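Local coordinates for single-stranded-DNA-specific exonuclease RecJ (Thermus thermophilus, PDB 2ZXR), which degrades single-stranded DNA from 5' to 3' as a divalent-metal-dependent exonuclease, with no detectable activity on single-stranded RNA, at residues Met1-Pro13 against Phe421-Leu433. Sequence-based numbering, arbitrary orientation.
Sequences MRDRVRWRVLSLP and FPDPVREVALLDL
Val5-Val9 and Arg426-Leu430 pair as parallel beta strands, the N-terminal one joining a mixed sheet whose other strands include those of the RecJ OB domain. Their axes run 24° apart. Arg4 O accepts from Arg426 N, Arg6 bonds through N and O to Arg426 O and Val428 N, Arg8 likewise to Val428 O and Leu430 N, and Leu10 N closes the series on Leu430 O (2.8 Å). On one face Val5, Trp7 and Val9 stand beside Arg426, Val428 and Leu430. Val428 CB sits over the five-membered ring of Trp7, 4.3 Å from its centroid, while Leu430 CD2 meets Trp7 CB at 3.8 Å; outside the pair, Trp7 NE1 bonds to Asp526. Val5 CG1, anti to its own backbone nitrogen (chi1 179°), touches Val428 CG2 at 3.7 Å, and Val5 CG2 lies over one face of the Arg426 guanidinium, toward its rim. On the other face Arg8 NE forms a salt bridge with Glu427 OE1 (3.3 Å), its hydrogen bond weak and bent, the carboxylate oxygen lying at the guanidinium edge; Arg8 NH2 pairs with Glu534. Arg4, buried and bent at chi3 (-74°), donates from NH1 a 2.8 Å hydrogen bond to Pro424 O, which lies close to the guanidinium plane. Backbone bonding thus fixes the register, and the Arg4 guanidinium, gripped by the carbonyls of Pro424, Leu356 and Thr355, pins the start of strand 5-9 to the chain entering Arg426-Leu430 and to the end of helix 341-355.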
ATOM      1  N   MET A   1      -2.344  -0.008 -19.333  1.00 70.15           N
ATOM      2  CA  MET A   1      -3.664  -0.145 -18.652  1.00 70.30           C
ATOM      3  C   MET A   1      -3.662  -1.444 -17.849  1.00 69.88           C
ATOM      4  O   MET A   1      -3.781  -1.440 -16.617  1.00 70.01           O
ATOM      5  CB  MET A   1      -4.786  -0.205 -19.686  1.00 71.16           C
ATOM      6  CG  MET A   1      -4.772   0.917 -20.707  1.00 72.35           C
ATOM      7  SD  MET A   1      -5.959   0.625 -22.055  1.00 73.67           S
ATOM      8  CE  MET A   1      -7.541   1.074 -21.222  1.00 73.12           C
ATOM      9  N   ARG A   2      -3.533  -2.551 -18.584  1.00 69.00           N
ATOM     10  CA  ARG A   2      -3.496  -3.907 -18.033  1.00 67.37           C
ATOM     11  C   ARG A   2      -2.385  -4.707 -18.726  1.00 65.64           C
ATOM     12  O   ARG A   2      -1.919  -5.735 -18.214  1.00 65.75           O
ATOM     13  CB  ARG A   2      -4.856  -4.604 -18.217  1.00 68.06           C
ATOM     14  CG  ARG A   2      -5.541  -4.417 -19.590  1.00 68.20           C
ATOM     15  CD  ARG A   2      -4.768  -5.049 -20.742  1.00 68.51           C
ATOM     16  NE  ARG A   2      -3.890  -4.093 -21.415  1.00 68.67           N
ATOM     17  CZ  ARG A   2      -4.314  -3.080 -22.167  1.00 68.41           C
ATOM     18  NH1 ARG A   2      -5.613  -2.882 -22.354  1.00 68.51           N
ATOM     19  NH2 ARG A   2      -3.437  -2.258 -22.728  1.00 67.92           N
ATOM     20  N   ASP A   3      -1.963  -4.215 -19.889  1.00 62.73           N
ATOM     21  CA  ASP A   3      -0.903  -4.852 -20.658  1.00 59.68           C
ATOM     22  C   ASP A   3       0.448  -4.271 -20.227  1.00 56.95           C
ATOM     23  O   ASP A   3       1.511  -4.691 -20.706  1.00 57.15           O
ATOM     24  CB  ASP A   3      -1.145  -4.627 -22.150  1.00 61.07           C
ATOM     25  CG  ASP A   3       0.000  -5.111 -23.005  1.00 62.02           C
ATOM     26  OD1 ASP A   3       1.024  -4.394 -23.093  1.00 62.68           O
ATOM     27  OD2 ASP A   3      -0.123  -6.212 -23.584  1.00 63.13           O
ATOM     28  N   ARG A   4       0.397  -3.291 -19.325  1.00 52.56           N
ATOM     29  CA  ARG A   4       1.604  -2.677 -18.791  1.00 48.09           C
ATOM     30  C   ARG A   4       1.664  -2.951 -17.275  1.00 46.38           C
ATOM     31  O   ARG A   4       2.255  -2.184 -16.508  1.00 46.13           O
ATOM     32  CB  ARG A   4       1.619  -1.169 -19.090  1.00 46.57           C
ATOM     33  CG  ARG A   4       2.096  -0.837 -20.506  1.00 44.09           C
ATOM     34  CD  ARG A   4       2.116   0.655 -20.792  1.00 41.62           C
ATOM     35  NE  ARG A   4       0.773   1.192 -20.977  1.00 38.72           N
ATOM     36  CZ  ARG A   4       0.283   2.224 -20.297  1.00 37.99           C
ATOM     37  NH1 ARG A   4       1.029   2.833 -19.374  1.00 35.87           N
ATOM     38  NH2 ARG A   4      -0.948   2.655 -20.553  1.00 37.92           N
ATOM     39  N   VAL A   5       1.047  -4.062 -16.868  1.00 43.61           N
ATOM     40  CA  VAL A   5       1.004  -4.499 -15.476  1.00 41.56           C
ATOM     41  C   VAL A   5       1.900  -5.726 -15.303  1.00 40.55           C
ATOM     42  O   VAL A   5       1.614  -6.775 -15.861  1.00 40.24           O
ATOM     43  CB  VAL A   5      -0.434  -4.921 -15.043  1.00 41.68           C
ATOM     44  CG1 VAL A   5      -0.429  -5.394 -13.584  1.00 40.86           C
ATOM     45  CG2 VAL A   5      -1.408  -3.765 -15.226  1.00 41.99           C
ATOM     46  N   ARG A   6       2.965  -5.597 -14.525  1.00 39.22           N
ATOM     47  CA  ARG A   6       3.880  -6.714 -14.286  1.00 39.37           C
ATOM     48  C   ARG A   6       3.654  -7.330 -12.903  1.00 37.85           C
ATOM     49  O   ARG A   6       3.535  -6.603 -11.917  1.00 37.54           O
ATOM     50  CB  ARG A   6       5.344  -6.235 -14.351  1.00 40.93           C
ATOM     51  CG  ARG A   6       5.945  -6.053 -15.752  1.00 43.94           C
ATOM     52  CD  ARG A   6       5.048  -5.238 -16.673  1.00 46.12           C
ATOM     53  NE  ARG A   6       5.798  -4.519 -17.705  1.00 47.81           N
ATOM     54  CZ  ARG A   6       5.416  -4.424 -18.975  1.00 48.59           C
ATOM     55  NH1 ARG A   6       4.296  -5.018 -19.384  1.00 48.45           N
ATOM     56  NH2 ARG A   6       6.125  -3.690 -19.828  1.00 49.35           N
ATOM     57  N   TRP A   7       3.581  -8.655 -12.831  1.00 35.50           N
ATOM     58  CA  TRP A   7       3.453  -9.325 -11.536  1.00 33.38           C
ATOM     59  C   TRP A   7       4.855  -9.780 -11.117  1.00 33.37           C
ATOM     60  O   TRP A   7       5.605 -10.332 -11.921  1.00 33.12           O
ATOM     61  CB  TRP A   7       2.555 -10.546 -11.630  1.00 31.15           C
ATOM     62  CG  TRP A   7       1.105 -10.237 -11.815  1.00 29.41           C
ATOM     63  CD1 TRP A   7       0.566  -9.115 -12.370  1.00 29.14           C
ATOM     64  CD2 TRP A   7       0.019 -11.114 -11.543  1.00 27.81           C
ATOM     65  NE1 TRP A   7      -0.798  -9.247 -12.472  1.00 28.05           N
ATOM     66  CE2 TRP A   7      -1.160 -10.463 -11.972  1.00 26.87           C
ATOM     67  CE3 TRP A   7      -0.075 -12.394 -10.982  1.00 27.20           C
ATOM     68  CZ2 TRP A   7      -2.416 -11.045 -11.859  1.00 26.73           C
ATOM     69  CZ3 TRP A   7      -1.335 -12.979 -10.868  1.00 27.13           C
ATOM     70  CH2 TRP A   7      -2.486 -12.302 -11.306  1.00 27.64           C
ATOM     71  N   ARG A   8       5.201  -9.534  -9.863  1.00 32.84           N
ATOM     72  CA  ARG A   8       6.486  -9.921  -9.318  1.00 33.30           C
ATOM     73  C   ARG A   8       6.315 -10.648  -7.980  1.00 33.38           C
ATOM     74  O   ARG A   8       5.461 -10.277  -7.155  1.00 33.43           O
ATOM     75  CB  ARG A   8       7.370  -8.695  -9.102  1.00 34.68           C
ATOM     76  CG  ARG A   8       8.597  -9.000  -8.244  1.00 37.75           C
ATOM     77  CD  ARG A   8       9.508  -7.796  -8.092  1.00 40.65           C
ATOM     78  NE  ARG A   8       9.955  -7.284  -9.389  1.00 43.34           N
ATOM     79  CZ  ARG A   8      10.887  -7.857 -10.151  1.00 44.76           C
ATOM     80  NH1 ARG A   8      11.485  -8.973  -9.748  1.00 45.12           N
ATOM     81  NH2 ARG A   8      11.220  -7.316 -11.323  1.00 44.60           N
ATOM     82  N   VAL A   9       7.133 -11.672  -7.765  1.00 31.76           N
ATOM     83  CA  VAL A   9       7.083 -12.424  -6.521  1.00 31.64           C
ATOM     84  C   VAL A   9       8.193 -11.940  -5.610  1.00 31.78           C
ATOM     85  O   VAL A   9       9.370 -11.943  -5.994  1.00 33.46           O
ATOM     86  CB  VAL A   9       7.264 -13.934  -6.767  1.00 30.58           C
ATOM     87  CG1 VAL A   9       7.187 -14.680  -5.454  1.00 31.38           C
ATOM     88  CG2 VAL A   9       6.193 -14.440  -7.714  1.00 29.61           C
ATOM     89  N   LEU A  10       7.840 -11.511  -4.409  1.00 30.87           N
ATOM     90  CA  LEU A  10       8.846 -11.039  -3.473  1.00 30.82           C
ATOM     91  C   LEU A  10       9.896 -12.131  -3.195  1.00 31.07           C
ATOM     92  O   LEU A  10       9.580 -13.320  -3.110  1.00 30.76           O
ATOM     93  CB  LEU A  10       8.188 -10.582  -2.159  1.00 31.09           C
ATOM     94  CG  LEU A  10       7.065  -9.527  -2.267  1.00 33.36           C
ATOM     95  CD1 LEU A  10       6.846  -8.877  -0.879  1.00 32.62           C
ATOM     96  CD2 LEU A  10       7.432  -8.451  -3.295  1.00 31.85           C
ATOM     97  N   SER A  11      11.143 -11.710  -3.034  1.00 30.93           N
ATOM     98  CA  SER A  11      12.255 -12.621  -2.808  1.00 31.46           C
ATOM     99  C   SER A  11      12.155 -13.405  -1.509  1.00 31.43           C
ATOM    100  O   SER A  11      11.527 -12.948  -0.547  1.00 31.68           O
ATOM    101  CB  SER A  11      13.546 -11.814  -2.770  1.00 31.93           C
ATOM    102  OG  SER A  11      13.566 -11.039  -1.574  1.00 33.80           O
ATOM    103  N   LEU A  12      12.769 -14.586  -1.464  1.00 30.63           N
ATOM    104  CA  LEU A  12      12.761 -15.347  -0.215  1.00 29.90           C
ATOM    105  C   LEU A  12      13.910 -14.781   0.611  1.00 30.73           C
ATOM    106  O   LEU A  12      15.012 -14.502   0.088  1.00 29.96           O
ATOM    107  CB  LEU A  12      12.978 -16.852  -0.436  1.00 28.53           C
ATOM    108  CG  LEU A  12      11.939 -17.578  -1.296  1.00 28.24           C
ATOM    109  CD1 LEU A  12      12.243 -19.081  -1.320  1.00 27.52           C
ATOM    110  CD2 LEU A  12      10.550 -17.314  -0.768  1.00 24.63           C
ATOM    111  N   PRO A  13      13.671 -14.565   1.911  1.00 31.62           N
ATOM    112  CA  PRO A  13      14.764 -14.023   2.728  1.00 32.85           C
ATOM    113  C   PRO A  13      15.731 -15.134   3.111  1.00 33.54           C
ATOM    114  O   PRO A  13      15.459 -16.317   2.868  1.00 33.37           O
ATOM    115  CB  PRO A  13      14.030 -13.461   3.947  1.00 32.21           C
ATOM    116  CG  PRO A  13      12.918 -14.446   4.132  1.00 32.16           C
ATOM    117  CD  PRO A  13      12.440 -14.733   2.703  1.00 31.22           C
ATOM    118  N   PHE A 421       9.854   9.894 -22.475  1.00 38.08           N
ATOM    119  CA  PHE A 421      10.037   8.815 -21.521  1.00 37.12           C
ATOM    120  C   PHE A 421       9.354   7.515 -21.879  1.00 36.60           C
ATOM    121  O   PHE A 421       8.429   7.479 -22.694  1.00 36.92           O
ATOM    122  CB  PHE A 421       9.570   9.244 -20.128  1.00 36.41           C
ATOM    123  CG  PHE A 421      10.220  10.493 -19.634  1.00 36.37           C
ATOM    124  CD1 PHE A 421       9.855  11.729 -20.147  1.00 36.69           C
ATOM    125  CD2 PHE A 421      11.204  10.440 -18.664  1.00 37.11           C
ATOM    126  CE1 PHE A 421      10.462  12.900 -19.700  1.00 37.29           C
ATOM    127  CE2 PHE A 421      11.822  11.608 -18.208  1.00 37.85           C
ATOM    128  CZ  PHE A 421      11.444  12.842 -18.734  1.00 37.41           C
ATOM    129  N   PRO A 422       9.842   6.407 -21.303  1.00 36.36           N
ATOM    130  CA  PRO A 422       9.226   5.110 -21.584  1.00 36.62           C
ATOM    131  C   PRO A 422       7.826   5.106 -20.991  1.00 37.10           C
ATOM    132  O   PRO A 422       7.522   5.914 -20.108  1.00 37.09           O
ATOM    133  CB  PRO A 422      10.167   4.113 -20.900  1.00 37.09           C
ATOM    134  CG  PRO A 422      10.978   4.949 -19.932  1.00 36.94           C
ATOM    135  CD  PRO A 422      11.151   6.247 -20.650  1.00 36.07           C
ATOM    136  N   ASP A 423       6.963   4.234 -21.490  1.00 37.14           N
ATOM    137  CA  ASP A 423       5.601   4.159 -20.963  1.00 37.84           C
ATOM    138  C   ASP A 423       5.602   3.758 -19.493  1.00 37.50           C
ATOM    139  O   ASP A 423       6.460   2.992 -19.045  1.00 36.81           O
ATOM    140  CB  ASP A 423       4.782   3.136 -21.743  1.00 38.72           C
ATOM    141  CG  ASP A 423       4.498   3.584 -23.158  1.00 40.57           C
ATOM    142  OD1 ASP A 423       4.086   2.731 -23.976  1.00 40.55           O
ATOM    143  OD2 ASP A 423       4.680   4.793 -23.436  1.00 40.47           O
ATOM    144  N   PRO A 424       4.655   4.301 -18.712  1.00 37.58           N
ATOM    145  CA  PRO A 424       4.615   3.924 -17.289  1.00 37.55           C
ATOM    146  C   PRO A 424       4.130   2.468 -17.199  1.00 38.00           C
ATOM    147  O   PRO A 424       3.365   2.021 -18.056  1.00 37.05           O
ATOM    148  CB  PRO A 424       3.579   4.892 -16.698  1.00 36.97           C
ATOM    149  CG  PRO A 424       3.670   6.108 -17.621  1.00 36.39           C
ATOM    150  CD  PRO A 424       3.787   5.464 -18.987  1.00 35.84           C
ATOM    151  N   VAL A 425       4.574   1.743 -16.173  1.00 39.42           N
ATOM    152  CA  VAL A 425       4.152   0.358 -15.943  1.00 40.50           C
ATOM    153  C   VAL A 425       3.713   0.188 -14.489  1.00 41.86           C
ATOM    154  O   VAL A 425       4.263   0.826 -13.593  1.00 42.88           O
ATOM    155  CB  VAL A 425       5.299  -0.659 -16.224  1.00 40.59           C
ATOM    156  CG1 VAL A 425       5.655  -0.636 -17.695  1.00 39.07           C
ATOM    157  CG2 VAL A 425       6.526  -0.334 -15.348  1.00 38.43           C
ATOM    158  N   ARG A 426       2.721  -0.669 -14.260  1.00 42.86           N
ATOM    159  CA  ARG A 426       2.213  -0.922 -12.910  1.00 43.27           C
ATOM    160  C   ARG A 426       2.735  -2.277 -12.436  1.00 42.38           C
ATOM    161  O   ARG A 426       2.788  -3.239 -13.204  1.00 42.28           O
ATOM    162  CB  ARG A 426       0.668  -0.919 -12.908  1.00 44.64           C
ATOM    163  CG  ARG A 426       0.025  -1.268 -11.561  1.00 46.71           C
ATOM    164  CD  ARG A 426      -1.405  -0.703 -11.398  1.00 48.79           C
ATOM    165  NE  ARG A 426      -2.425  -1.373 -12.213  1.00 50.83           N
ATOM    166  CZ  ARG A 426      -2.952  -2.573 -11.947  1.00 52.06           C
ATOM    167  NH1 ARG A 426      -3.874  -3.092 -12.758  1.00 51.89           N
ATOM    168  NH2 ARG A 426      -2.568  -3.258 -10.867  1.00 52.04           N
ATOM    169  N   GLU A 427       3.167  -2.339 -11.187  1.00 41.31           N
ATOM    170  CA  GLU A 427       3.642  -3.601 -10.632  1.00 40.61           C
ATOM    171  C   GLU A 427       2.655  -4.114  -9.580  1.00 38.19           C
ATOM    172  O   GLU A 427       2.031  -3.323  -8.878  1.00 38.36           O
ATOM    173  CB  GLU A 427       5.008  -3.448  -9.968  1.00 42.20           C
ATOM    174  CG  GLU A 427       5.297  -4.629  -9.029  1.00 46.37           C
ATOM    175  CD  GLU A 427       6.695  -4.642  -8.441  1.00 48.28           C
ATOM    176  OE1 GLU A 427       7.665  -4.857  -9.211  1.00 50.20           O
ATOM    177  OE2 GLU A 427       6.821  -4.446  -7.206  1.00 49.88           O
ATOM    178  N   VAL A 428       2.484  -5.430  -9.521  1.00 35.27           N
ATOM    179  CA  VAL A 428       1.639  -6.069  -8.514  1.00 32.62           C
ATOM    180  C   VAL A 428       2.647  -6.931  -7.763  1.00 31.78           C
ATOM    181  O   VAL A 428       3.260  -7.824  -8.347  1.00 32.51           O
ATOM    182  CB  VAL A 428       0.560  -6.985  -9.116  1.00 32.08           C
ATOM    183  CG1 VAL A 428      -0.227  -7.643  -7.993  1.00 30.63           C
ATOM    184  CG2 VAL A 428      -0.384  -6.184 -10.009  1.00 30.45           C
ATOM    185  N   ALA A 429       2.853  -6.630  -6.490  1.00 29.27           N
ATOM    186  CA  ALA A 429       3.807  -7.358  -5.663  1.00 28.24           C
ATOM    187  C   ALA A 429       3.114  -8.527  -4.951  1.00 27.23           C
ATOM    188  O   ALA A 429       2.159  -8.346  -4.201  1.00 26.78           O
ATOM    189  CB  ALA A 429       4.449  -6.401  -4.642  1.00 27.00           C
ATOM    190  N   LEU A 430       3.600  -9.733  -5.201  1.00 27.36           N
ATOM    191  CA  LEU A 430       3.011 -10.923  -4.604  1.00 26.51           C
ATOM    192  C   LEU A 430       3.901 -11.408  -3.482  1.00 25.78           C
ATOM    193  O   LEU A 430       5.108 -11.572  -3.669  1.00 26.90           O
ATOM    194  CB  LEU A 430       2.848 -12.023  -5.649  1.00 27.08           C
ATOM    195  CG  LEU A 430       1.696 -12.001  -6.654  1.00 28.51           C
ATOM    196  CD1 LEU A 430       0.462 -11.369  -6.033  1.00 29.00           C
ATOM    197  CD2 LEU A 430       2.107 -11.246  -7.879  1.00 31.50           C
ATOM    198  N   LEU A 431       3.301 -11.627  -2.322  1.00 24.10           N
ATOM    199  CA  LEU A 431       4.013 -12.081  -1.139  1.00 24.97           C
ATOM    200  C   LEU A 431       4.446 -13.529  -1.294  1.00 24.21           C
ATOM    201  O   LEU A 431       5.600 -13.869  -1.060  1.00 24.01           O
ATOM    202  CB  LEU A 431       3.114 -11.982   0.101  1.00 24.21           C
ATOM    203  CG  LEU A 431       3.649 -11.730   1.516  1.00 24.99           C
ATOM    204  CD1 LEU A 431       2.928 -12.686   2.475  1.00 24.86           C
ATOM    205  CD2 LEU A 431       5.128 -11.884   1.599  1.00 22.78           C
ATOM    206  N   ASP A 432       3.525 -14.377  -1.721  1.00 24.43           N
ATOM    207  CA  ASP A 432       3.842 -15.792  -1.842  1.00 24.25           C
ATOM    208  C   ASP A 432       2.643 -16.514  -2.426  1.00 23.73           C
ATOM    209  O   ASP A 432       1.597 -15.909  -2.656  1.00 21.75           O
ATOM    210  CB  ASP A 432       4.125 -16.334  -0.440  1.00 26.01           C
ATOM    211  CG  ASP A 432       4.516 -17.796  -0.433  1.00 29.63           C
ATOM    212  OD1 ASP A 432       4.338 -18.437   0.632  1.00 31.87           O
ATOM    213  OD2 ASP A 432       5.006 -18.306  -1.465  1.00 30.36           O
ATOM    214  N   LEU A 433       2.813 -17.813  -2.663  1.00 23.96           N
ATOM    215  CA  LEU A 433       1.757 -18.688  -3.171  1.00 22.98           C
ATOM    216  C   LEU A 433       0.812 -18.856  -1.979  1.00 23.23           C
ATOM    217  O   LEU A 433       1.274 -19.002  -0.862  1.00 23.02           O
ATOM    218  CB  LEU A 433       2.344 -20.058  -3.534  1.00 24.86           C
ATOM    219  CG  LEU A 433       2.777 -20.482  -4.948  1.00 26.86           C
ATOM    220  CD1 LEU A 433       2.308 -19.467  -5.943  1.00 25.98           C
ATOM    221  CD2 LEU A 433       4.293 -20.686  -5.025  1.00 26.92           C
TER
HETATM  222  O   HOH W   1       8.091 -14.692  -1.603  1.00 30.00           O